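Long-range contacts in cGAS/DncV-like nucleotidyltransferase in E. coli homolog (Elizabethkingia meningoseptica ATCC 13253 = NBRC 12535, PDB 6E0O), which synthesises cyclic dinucleotide second messengers for an antiphage (CBASS) defence system, joining nucleoside triphosphates such as ATP through 3'-5' linkages: residues 32-37 with 106-111; 117-122 with 160-165; 121-126 with 134-139. One frame throughout, in Å; residues are numbered along the deposited sequence.

Contact 1: residues 32-37 with 106-111; sequences AALRAK and EEALRN
Lys37 lays its aliphatic chain over the methyl group of Ala108, with Lys37 CE 3.8 Å from Ala108 CB. CG stands anti to the backbone N (chi1 -178°), which sends the chain out toward the other helix, and bends at chi3 and chi4 then turn the ammonium group toward Glu107. That ion pair is long, Lys37 NZ to Glu107 OE2 being 3.6 Å, and a water completes it by accepting from Lys37 NZ and Asn111 ND2 while donating to Glu107 OE2. Deeper in, Leu34 and Leu109 meet through one branch each at a slant, CD2 to CD2 at 3.8 Å, and Ala33 CB lies 4.2 Å from Leu109 CD2. This is helix-on-helix packing on one side of the nucleotidyltransferase sheet: segments 32-37 and 106-111, of helices 21-38 and 98-113, run at 123° between their N-to-C directions, their axes 8.4 Å apart at closest. Alanines at the crossing leave the backbones near enough for one water to donate to both Ala33 O and Ala108 O, 2.7 Å from each. Beneath the helices lie the strands. Leu109 rests on Ile124, Val126 and Val137, while Leu34 covers Ile44 and also reaches Val137. On the flank of helix 98-113, Arg110 NH1 reaches back one turn to Glu106 OE2 at 3.0 Å, a salt bridge lying in the guanidinium plane.

Contact 2: residues 117-122 with 160-165; sequences VERKNK and YSDDNK. With nucleotides of chain B.
Arg119 and Asp162 extend toward each other from opposite directions and join in a side-on, two-nitrogen salt bridge. The straighter arm runs from Arg119 NE to Asp162 OD2, 2.9 Å at an N-H...O angle of 171°, close to the guanidinium plane and on the syn side of the oxygen. The second, Arg119 NH2 to Asp162 OD1 at 3.0 Å, comes from above the carboxylate plane, the two flat groups being turned 36° against each other. An extended chain from CG to NE carries the guanidinium this far from its strand.

Asn121 uses both ends of its amide on a type I beta turn running from Ser161 to Asn164. Its OD1 accepts from Asp163 N at 3.0 Å, and its ND2 donates to Asp163 OD1 at 3.1 Å, two bonds that fix the amide against rotation. Asp163 OD1 lies in the amide plane of Asn121, but the donor approaches it from above the carboxylate plane, the planes standing 71° apart. The backbone adds Asp162 N to Asn121 O at 2.9 Å, so the turn is held at successive nitrogens, those of Asp162 and Asp163.

Lys122 points its extended chain past Ser161 CB to A2 of chain B, where NZ donates to the phosphate oxygen OP1 at 3.2 Å. Lys165 NZ lies nearby and shares a water with it, and the phosphate would offset the gathered positive charge. Asn121 and Lys122 are both probably part of the ATP site.

Lys102 of helix 98-113 pairs with Asp162 OD1 and also donates to Lys120 O. Strand 117-119 is tied by its backbone to strand 124-126, and the turn connects strands 152-160 and 166-169, the latter touching Lys122 through Ile167.

Contact 3: residues 121-126 with 134-139; sequences NKCIQV and TADVIP. With nucleotides of chain B.
Ala135 O receives two groups of the facing strand: Val126 N at 2.8 Å, in a nearly straight bond (177°), and more weakly the CA-H of Gln125. Ala135 N answers to Val126 O, and a second reciprocal couple joins Ile124 and Val137, both bonds 2.8 Å between N and O. These two hydrogen-bonded pairs flank the non-hydrogen-bonded pair Gln125-Asp136 in the antiparallel hairpin of strands 124-126 and 135-147. Ile124, Val126, Ala135 and Val137 face helices 21-38 and 98-113, with Val126 CG2 set 4.3 Å from Val137 CG2.

On the other face Gln125 and Asp136 run alongside each other, their amide and carboxylate only 6° from a common plane. A water accepts from Gln125 NE2 and donates to Asp136 OD1, while Gln125 OE1 takes a bond from Asn127. A chi1 of 65° brings Cys123 SG to 3.6 Å from Asp136 CG.

Asp136 OD2 sits 3.0 Å from O3' of A2 of chain B. Asp136 probably belongs to the magnesium site, although its side chain is about 6 Å from the magnesium ion bound here. A carboxylate beside this hydroxyl is consistent with O3' being positioned to attack when the linear intermediate is closed into a ring.

All three contacts belong to the nucleotidyltransferase part of the chain and lie on the same side of its centre. Contact 1 closes along the chain before contacts 2 and 3 open, and these two share Asn121 and Lys122. The centres of contacts 2 and 3 are 9 Å apart, those of contacts 1 and 3 are 12 Å apart, and those of contacts 1 and 2 are 18 Å apart. Helix 98-113 leads into strand 117-119, which pairs with strand 124-126. The general principle is layered construction: the helix pair of contact 1 backs the hairpin of contact 3, whose far face meets the nucleotide, while contact 2 ties a turn to strand 117-119 and the loop after it, whose Lys122 reaches the phosphate.

Contact 1: residues 32-37 with 106-111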
loop_
_atom_site.group_PDB
_atom_site.type_symbol
_atom_site.label_atom_id
_atom_site.label_comp_id
_atom_site.label_asym_id
_atom_site.label_seq_id
_atom_site.Cartn_x
_atom_site.Cartn_y
_atom_site.Cartn_z
ATOM N N ALA A 32 7.237 -3.047 21.360
ATOM C CA ALA A 32 7.685 -3.589 22.642
ATOM C C ALA A 32 7.281 -5.055 22.779
ATOM O O ALA A 32 8.077 -5.892 23.218
ATOM C CB ALA A 32 7.131 -2.751 23.796
ATOM N N ALA A 33 6.048 -5.386 22.400
ATOM C CA ALA A 33 5.590 -6.768 22.500
ATOM C C ALA A 33 6.437 -7.695 21.636
ATOM O O ALA A 33 6.792 -8.802 22.056
ATOM C CB ALA A 33 4.114 -6.843 22.111
ATOM N N LEU A 34 6.777 -7.261 20.421
ATOM C CA LEU A 34 7.558 -8.109 19.529
ATOM C C LEU A 34 9.004 -8.225 19.994
ATOM O O LEU A 34 9.586 -9.314 19.953
ATOM C CB LEU A 34 7.478 -7.571 18.104
ATOM C CG LEU A 34 6.076 -7.566 17.498
ATOM C CD1 LEU A 34 6.109 -6.872 16.137
ATOM C CD2 LEU A 34 5.504 -8.963 17.372
ATOM N N ARG A 35 9.602 -7.121 20.447
ATOM C CA ARG A 35 10.987 -7.176 20.904
ATOM C C ARG A 35 11.129 -8.082 22.118
ATOM O O ARG A 35 12.177 -8.710 22.308
ATOM C CB ARG A 35 11.502 -5.778 21.241
ATOM C CG ARG A 35 11.595 -4.822 20.067
ATOM C CD ARG A 35 12.710 -5.183 19.113
ATOM N NE ARG A 35 12.664 -4.314 17.938
ATOM C CZ ARG A 35 13.309 -4.556 16.803
ATOM N NH1 ARG A 35 14.071 -5.629 16.688
ATOM N NH2 ARG A 35 13.180 -3.726 15.777
ATOM N N ALA A 36 10.097 -8.157 22.965
ATOM C CA ALA A 36 10.182 -9.006 24.150
ATOM C C ALA A 36 10.450 -10.459 23.779
ATOM O O ALA A 36 11.112 -11.181 24.530
ATOM C CB ALA A 36 8.902 -8.895 24.978
ATOM N N LYS A 37 9.957 -10.904 22.628
ATOM C CA LYS A 37 10.208 -12.268 22.179
ATOM C C LYS A 37 11.393 -12.383 21.232
ATOM O O LYS A 37 12.184 -13.325 21.352
ATOM C CB LYS A 37 8.963 -12.858 21.507
ATOM C CG LYS A 37 9.174 -14.305 21.069
ATOM C CD LYS A 37 7.887 -15.016 20.642
ATOM C CE LYS A 37 6.904 -15.229 21.787
ATOM N NZ LYS A 37 7.392 -16.150 22.857
ATOM N N GLU A 106 2.137 -14.314 16.787
ATOM C CA GLU A 106 0.811 -14.234 17.388
ATOM C C GLU A 106 0.890 -14.372 18.904
ATOM O O GLU A 106 0.230 -13.635 19.641
ATOM C CB GLU A 106 -0.082 -15.310 16.770
ATOM C CG GLU A 106 -1.510 -15.262 17.237
ATOM C CD GLU A 106 -2.386 -16.321 16.589
ATOM O OE1 GLU A 106 -1.891 -17.084 15.731
ATOM O OE2 GLU A 106 -3.578 -16.391 16.940
ATOM N N GLU A 107 1.728 -15.291 19.382
ATOM C CA GLU A 107 1.876 -15.503 20.818
ATOM C C GLU A 107 2.456 -14.272 21.496
ATOM O O GLU A 107 1.969 -13.841 22.546
ATOM C CB GLU A 107 2.784 -16.708 21.025
ATOM C CG GLU A 107 2.999 -17.135 22.432
ATOM C CD GLU A 107 3.690 -18.485 22.491
ATOM O OE1 GLU A 107 3.191 -19.439 21.856
ATOM O OE2 GLU A 107 4.739 -18.581 23.157
ATOM N N ALA A 108 3.512 -13.698 20.917
ATOM C CA ALA A 108 4.111 -12.498 21.488
ATOM C C ALA A 108 3.078 -11.392 21.614
ATOM O O ALA A 108 3.040 -10.678 22.621
ATOM C CB ALA A 108 5.286 -12.041 20.620
ATOM N N LEU A 109 2.225 -11.244 20.600
ATOM C CA LEU A 109 1.211 -10.201 20.624
ATOM C C LEU A 109 0.100 -10.538 21.608
ATOM O O LEU A 109 -0.339 -9.674 22.374
ATOM C CB LEU A 109 0.682 -9.985 19.211
ATOM C CG LEU A 109 1.724 -9.439 18.223
ATOM C CD1 LEU A 109 1.211 -9.530 16.792
ATOM C CD2 LEU A 109 2.074 -8.001 18.575
ATOM N N ARG A 110 -0.350 -11.792 21.627
ATOM C CA ARG A 110 -1.434 -12.161 22.531
ATOM C C ARG A 110 -1.021 -12.017 23.993
ATOM O O ARG A 110 -1.850 -11.671 24.844
ATOM C CB ARG A 110 -1.868 -13.598 22.256
ATOM C CG ARG A 110 -3.142 -13.971 22.976
ATOM C CD ARG A 110 -3.810 -15.225 22.475
ATOM N NE ARG A 110 -3.892 -15.331 21.048
ATOM C CZ ARG A 110 -4.801 -14.652 20.387
ATOM N NH1 ARG A 110 -4.898 -14.748 19.082
ATOM N NH2 ARG A 110 -5.624 -13.847 21.060
ATOM N N ASN A 111 0.256 -12.256 24.307
ATOM C CA ASN A 111 0.688 -12.137 25.695
ATOM C C ASN A 111 0.452 -10.736 26.225
ATOM O O ASN A 111 0.224 -10.572 27.427
ATOM C CB ASN A 111 2.168 -12.482 25.841
ATOM C CG ASN A 111 2.432 -13.951 25.728
ATOM O OD1 ASN A 111 1.538 -14.766 25.953
ATOM N ND2 ASN A 111 3.664 -14.308 25.391
HETATM O O HOH W 1 5.364 -10.182 23.951
HETATM O O HOH W 2 5.314 -16.722 24.805
#

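Contact 2: residues 117-122 with 160-165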
loop_
_atom_site.group_PDB
_atom_site.type_symbol
_atom_site.label_atom_id
_atom_site.label_comp_id
_atom_site.label_asym_id
_atom_site.label_seq_id
_atom_site.Cartn_x
_atom_site.Cartn_y
_atom_site.Cartn_z
ATOM N N VAL A 117 -6.054 -9.515 19.750
ATOM C CA VAL A 117 -5.241 -10.148 18.720
ATOM C C VAL A 117 -6.106 -11.104 17.916
ATOM O O VAL A 117 -6.768 -11.984 18.481
ATOM C CB VAL A 117 -4.043 -10.883 19.347
ATOM C CG1 VAL A 117 -3.235 -11.586 18.272
ATOM C CG2 VAL A 117 -3.178 -9.902 20.104
ATOM N N GLU A 118 -6.080 -10.949 16.591
ATOM C CA GLU A 118 -6.823 -11.818 15.690
ATOM C C GLU A 118 -5.917 -12.220 14.537
ATOM O O GLU A 118 -5.431 -11.365 13.793
ATOM C CB GLU A 118 -8.070 -11.108 15.154
ATOM C CG GLU A 118 -9.015 -10.632 16.241
ATOM C CD GLU A 118 -10.242 -9.934 15.689
ATOM O OE1 GLU A 118 -11.075 -9.468 16.494
ATOM O OE2 GLU A 118 -10.378 -9.851 14.450
ATOM N N ARG A 119 -5.706 -13.516 14.374
ATOM C CA ARG A 119 -4.934 -14.001 13.243
ATOM C C ARG A 119 -5.732 -13.817 11.962
ATOM O O ARG A 119 -6.921 -14.143 11.902
ATOM C CB ARG A 119 -4.598 -15.470 13.440
ATOM C CG ARG A 119 -3.817 -16.040 12.290
ATOM C CD ARG A 119 -3.262 -17.386 12.643
ATOM N NE ARG A 119 -2.545 -17.987 11.528
ATOM C CZ ARG A 119 -1.396 -18.638 11.650
ATOM N NH1 ARG A 119 -0.811 -18.738 12.839
ATOM N NH2 ARG A 119 -0.816 -19.161 10.579
ATOM N N LYS A 120 -5.070 -13.292 10.938
ATOM C CA LYS A 120 -5.655 -13.104 9.620
ATOM C C LYS A 120 -4.843 -13.879 8.585
ATOM O O LYS A 120 -3.788 -14.441 8.884
ATOM C CB LYS A 120 -5.735 -11.618 9.260
ATOM C CG LYS A 120 -6.473 -10.770 10.271
ATOM C CD LYS A 120 -7.945 -11.118 10.360
ATOM C CE LYS A 120 -8.602 -10.347 11.497
ATOM N NZ LYS A 120 -10.053 -10.647 11.635
ATOM N N ASN A 121 -5.331 -13.876 7.344
ATOM C CA ASN A 121 -4.726 -14.703 6.306
ATOM C C ASN A 121 -3.277 -14.309 6.039
ATOM O O ASN A 121 -2.428 -15.180 5.798
ATOM C CB ASN A 121 -5.557 -14.596 5.030
ATOM C CG ASN A 121 -5.148 -15.611 3.984
ATOM O OD1 ASN A 121 -4.840 -16.760 4.304
ATOM N ND2 ASN A 121 -5.137 -15.192 2.726
ATOM N N LYS A 122 -2.977 -13.006 6.063
ATOM C CA LYS A 122 -1.669 -12.502 5.662
ATOM C C LYS A 122 -0.962 -11.734 6.769
ATOM O O LYS A 122 0.118 -11.185 6.525
ATOM C CB LYS A 122 -1.787 -11.616 4.418
ATOM C CG LYS A 122 -2.229 -12.355 3.172
ATOM C CD LYS A 122 -2.298 -11.450 1.950
ATOM C CE LYS A 122 -3.034 -12.127 0.805
ATOM N NZ LYS A 122 -3.217 -11.216 -0.352
ATOM N N TYR A 160 4.069 -16.229 3.809
ATOM C CA TYR A 160 3.075 -17.150 3.291
ATOM C C TYR A 160 1.734 -16.852 3.930
ATOM O O TYR A 160 1.655 -16.604 5.132
ATOM C CB TYR A 160 3.499 -18.590 3.552
ATOM C CG TYR A 160 4.824 -18.878 2.887
ATOM C CD1 TYR A 160 6.025 -18.566 3.516
ATOM C CD2 TYR A 160 4.876 -19.414 1.611
ATOM C CE1 TYR A 160 7.237 -18.809 2.903
ATOM C CE2 TYR A 160 6.084 -19.665 0.989
ATOM C CZ TYR A 160 7.262 -19.362 1.640
ATOM O OH TYR A 160 8.469 -19.605 1.024
ATOM N N SER A 161 0.688 -16.860 3.111
ATOM C CA SER A 161 -0.653 -16.691 3.634
ATOM C C SER A 161 -1.154 -18.014 4.199
ATOM O O SER A 161 -0.640 -19.090 3.879
ATOM C CB SER A 161 -1.593 -16.210 2.533
ATOM O OG SER A 161 -1.779 -17.215 1.556
ATOM N N ASP A 162 -2.185 -17.927 5.046
ATOM C CA ASP A 162 -2.761 -19.131 5.627
ATOM C C ASP A 162 -3.390 -20.016 4.554
ATOM O O ASP A 162 -3.501 -21.229 4.746
ATOM C CB ASP A 162 -3.768 -18.766 6.714
ATOM C CG ASP A 162 -3.100 -18.272 7.987
ATOM O OD1 ASP A 162 -1.855 -18.138 8.004
ATOM O OD2 ASP A 162 -3.826 -18.013 8.967
ATOM N N ASP A 163 -3.800 -19.446 3.417
ATOM C CA ASP A 163 -4.274 -20.251 2.293
ATOM C C ASP A 163 -3.157 -20.621 1.310
ATOM O O ASP A 163 -3.440 -20.945 0.148
ATOM C CB ASP A 163 -5.491 -19.618 1.604
ATOM C CG ASP A 163 -5.174 -18.338 0.872
ATOM O OD1 ASP A 163 -4.184 -17.668 1.200
ATOM O OD2 ASP A 163 -5.954 -17.989 -0.043
ATOM N N ASN A 164 -1.900 -20.577 1.764
ATOM C CA ASN A 164 -0.723 -21.239 1.168
ATOM C C ASN A 164 -0.064 -20.466 0.037
ATOM O O ASN A 164 0.809 -21.025 -0.647
ATOM C CB ASN A 164 -1.004 -22.688 0.751
ATOM C CG ASN A 164 -1.233 -23.599 1.952
ATOM O OD1 ASN A 164 -0.611 -23.430 3.008
ATOM N ND2 ASN A 164 -2.142 -24.554 1.805
ATOM N N LYS A 165 -0.403 -19.196 -0.148
ATOM C CA LYS A 165 0.225 -18.401 -1.190
ATOM C C LYS A 165 1.549 -17.852 -0.693
ATOM O O LYS A 165 1.675 -17.446 0.466
ATOM C CB LYS A 165 -0.674 -17.240 -1.596
ATOM C CG LYS A 165 -1.984 -17.690 -2.198
ATOM C CD LYS A 165 -2.734 -16.557 -2.852
ATOM C CE LYS A 165 -3.549 -15.787 -1.848
ATOM N NZ LYS A 165 -4.513 -14.894 -2.553
ATOM P P A B 2 -4.879 -7.462 1.893
ATOM O OP1 A B 2 -4.217 -8.630 1.255
ATOM O OP2 A B 2 -6.247 -7.622 2.458
ATOM O "O5'" A B 2 -3.930 -6.950 3.068
ATOM C "C5'" A B 2 -3.897 -7.607 4.333
ATOM C "C4'" A B 2 -2.599 -7.352 5.059
ATOM O "O4'" A B 2 -1.532 -8.047 4.359
ATOM C "C3'" A B 2 -2.177 -5.888 5.139
ATOM O "O3'" A B 2 -1.510 -5.633 6.374
ATOM C "C2'" A B 2 -1.203 -5.745 3.977
ATOM O "O2'" A B 2 -0.240 -4.722 4.135
ATOM C "C1'" A B 2 -0.551 -7.125 3.931
ATOM N N9 A B 2 -0.134 -7.509 2.582
ATOM C C8 A B 2 -0.948 -7.904 1.546
ATOM N N7 A B 2 -0.304 -8.183 0.442
ATOM C C5 A B 2 1.025 -7.943 0.766
ATOM C C6 A B 2 2.217 -8.042 0.022
ATOM N N6 A B 2 2.289 -8.430 -1.252
ATOM N N1 A B 2 3.353 -7.739 0.667
ATOM C C2 A B 2 3.319 -7.345 1.938
ATOM N N3 A B 2 2.265 -7.212 2.743
ATOM C C4 A B 2 1.140 -7.530 2.085
HETATM O O HOH W 3 0.824 -14.548 6.840
HETATM O O HOH W 4 -2.898 -12.839 -3.170
#

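Contact 3: residues 121-126 with 134-139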
loop_
_atom_site.group_PDB
_atom_site.type_symbol
_atom_site.label_atom_id
_atom_site.label_comp_id
_atom_site.label_asym_id
_atom_site.label_seq_id
_atom_site.Cartn_x
_atom_site.Cartn_y
_atom_site.Cartn_z
ATOM N N ASN A 121 -5.331 -13.876 7.344
ATOM C CA ASN A 121 -4.726 -14.703 6.306
ATOM C C ASN A 121 -3.277 -14.309 6.039
ATOM O O ASN A 121 -2.428 -15.180 5.798
ATOM C CB ASN A 121 -5.557 -14.596 5.030
ATOM C CG ASN A 121 -5.148 -15.611 3.984
ATOM O OD1 ASN A 121 -4.840 -16.760 4.304
ATOM N ND2 ASN A 121 -5.137 -15.192 2.726
ATOM N N LYS A 122 -2.977 -13.006 6.063
ATOM C CA LYS A 122 -1.669 -12.502 5.662
ATOM C C LYS A 122 -0.962 -11.734 6.769
ATOM O O LYS A 122 0.118 -11.185 6.525
ATOM C CB LYS A 122 -1.787 -11.616 4.418
ATOM C CG LYS A 122 -2.229 -12.355 3.172
ATOM C CD LYS A 122 -2.298 -11.450 1.950
ATOM C CE LYS A 122 -3.034 -12.127 0.805
ATOM N NZ LYS A 122 -3.217 -11.216 -0.352
ATOM N N CYS A 123 -1.516 -11.703 7.978
ATOM C CA CYS A 123 -0.954 -10.896 9.054
ATOM C C CYS A 123 -1.586 -11.323 10.369
ATOM O O CYS A 123 -2.477 -12.176 10.407
ATOM C CB CYS A 123 -1.204 -9.410 8.790
ATOM S SG CYS A 123 -2.957 -8.933 8.823
ATOM N N ILE A 124 -1.106 -10.720 11.453
ATOM C CA ILE A 124 -1.753 -10.784 12.758
ATOM C C ILE A 124 -2.312 -9.391 13.036
ATOM O O ILE A 124 -1.560 -8.412 13.099
ATOM C CB ILE A 124 -0.783 -11.206 13.872
ATOM C CG1 ILE A 124 -0.040 -12.504 13.555
ATOM C CG2 ILE A 124 -1.567 -11.285 15.171
ATOM C CD1 ILE A 124 -0.905 -13.720 13.417
ATOM N N GLN A 125 -3.621 -9.290 13.207
ATOM C CA GLN A 125 -4.243 -8.010 13.498
ATOM C C GLN A 125 -4.246 -7.773 14.996
ATOM O O GLN A 125 -4.571 -8.670 15.777
ATOM C CB GLN A 125 -5.674 -8.005 12.969
ATOM C CG GLN A 125 -6.408 -6.699 13.096
ATOM C CD GLN A 125 -7.761 -6.765 12.421
ATOM O OE1 GLN A 125 -8.787 -6.870 13.082
ATOM N NE2 GLN A 125 -7.764 -6.733 11.098
ATOM N N VAL A 126 -3.880 -6.562 15.386
ATOM C CA VAL A 126 -3.976 -6.111 16.767
ATOM C C VAL A 126 -4.989 -4.971 16.777
ATOM O O VAL A 126 -4.690 -3.847 16.360
ATOM C CB VAL A 126 -2.624 -5.674 17.340
ATOM C CG1 VAL A 126 -2.808 -5.280 18.799
ATOM C CG2 VAL A 126 -1.571 -6.772 17.183
ATOM N N THR A 134 -5.669 0.448 15.045
ATOM C CA THR A 134 -5.466 -0.951 14.721
ATOM C C THR A 134 -4.222 -1.112 13.862
ATOM O O THR A 134 -3.895 -0.263 13.025
ATOM C CB THR A 134 -6.697 -1.472 13.987
ATOM O OG1 THR A 134 -7.804 -1.462 14.896
ATOM C CG2 THR A 134 -6.480 -2.864 13.456
ATOM N N ALA A 135 -3.534 -2.222 14.071
ATOM C CA ALA A 135 -2.323 -2.524 13.334
ATOM C C ALA A 135 -2.408 -3.925 12.760
ATOM O O ALA A 135 -2.926 -4.841 13.405
ATOM C CB ALA A 135 -1.081 -2.435 14.228
ATOM N N ASP A 136 -1.892 -4.072 11.549
ATOM C CA ASP A 136 -1.646 -5.365 10.941
ATOM C C ASP A 136 -0.156 -5.626 11.070
ATOM O O ASP A 136 0.650 -4.860 10.542
ATOM C CB ASP A 136 -2.022 -5.320 9.464
ATOM C CG ASP A 136 -3.511 -5.376 9.238
ATOM O OD1 ASP A 136 -4.259 -5.573 10.219
ATOM O OD2 ASP A 136 -3.930 -5.244 8.066
ATOM N N VAL A 137 0.211 -6.690 11.779
ATOM C CA VAL A 137 1.605 -7.078 11.936
ATOM C C VAL A 137 1.904 -8.170 10.921
ATOM O O VAL A 137 1.225 -9.203 10.888
ATOM C CB VAL A 137 1.898 -7.535 13.372
ATOM C CG1 VAL A 137 3.332 -8.002 13.495
ATOM C CG2 VAL A 137 1.584 -6.410 14.340
ATOM N N ILE A 138 2.921 -7.944 10.097
ATOM C CA ILE A 138 3.237 -8.823 8.974
ATOM C C ILE A 138 4.576 -9.496 9.251
ATOM O O ILE A 138 5.630 -8.943 8.894
ATOM C CB ILE A 138 3.266 -8.041 7.652
ATOM C CG1 ILE A 138 1.936 -7.304 7.455
ATOM C CG2 ILE A 138 3.527 -8.982 6.500
ATOM C CD1 ILE A 138 2.046 -6.072 6.630
ATOM N N PRO A 139 4.598 -10.662 9.897
ATOM C CA PRO A 139 5.857 -11.415 9.991
ATOM C C PRO A 139 6.291 -11.873 8.606
ATOM O O PRO A 139 5.463 -12.219 7.762
ATOM C CB PRO A 139 5.504 -12.595 10.906
ATOM C CG PRO A 139 4.047 -12.782 10.716
ATOM C CD PRO A 139 3.468 -11.396 10.495
ATOM P P A B 2 -4.879 -7.462 1.893
ATOM O OP1 A B 2 -4.217 -8.630 1.255
ATOM O OP2 A B 2 -6.247 -7.622 2.458
ATOM O "O5'" A B 2 -3.930 -6.950 3.068
ATOM C "C5'" A B 2 -3.897 -7.607 4.333
ATOM C "C4'" A B 2 -2.599 -7.352 5.059
ATOM O "O4'" A B 2 -1.532 -8.047 4.359
ATOM C "C3'" A B 2 -2.177 -5.888 5.139
ATOM O "O3'" A B 2 -1.510 -5.633 6.374
ATOM C "C2'" A B 2 -1.203 -5.745 3.977
ATOM O "O2'" A B 2 -0.240 -4.722 4.135
ATOM C "C1'" A B 2 -0.551 -7.125 3.931
ATOM N N9 A B 2 -0.134 -7.509 2.582
ATOM C C8 A B 2 -0.948 -7.904 1.546
ATOM N N7 A B 2 -0.304 -8.183 0.442
ATOM C C5 A B 2 1.025 -7.943 0.766
ATOM C C6 A B 2 2.217 -8.042 0.022
ATOM N N6 A B 2 2.289 -8.430 -1.252
ATOM N N1 A B 2 3.353 -7.739 0.667
ATOM C C2 A B 2 3.319 -7.345 1.938
ATOM N N3 A B 2 2.265 -7.212 2.743
ATOM C C4 A B 2 1.140 -7.530 2.085
HETATM O O HOH W 5 2.540 -12.462 7.575
HETATM O O HOH W 6 -6.343 -7.140 8.878
#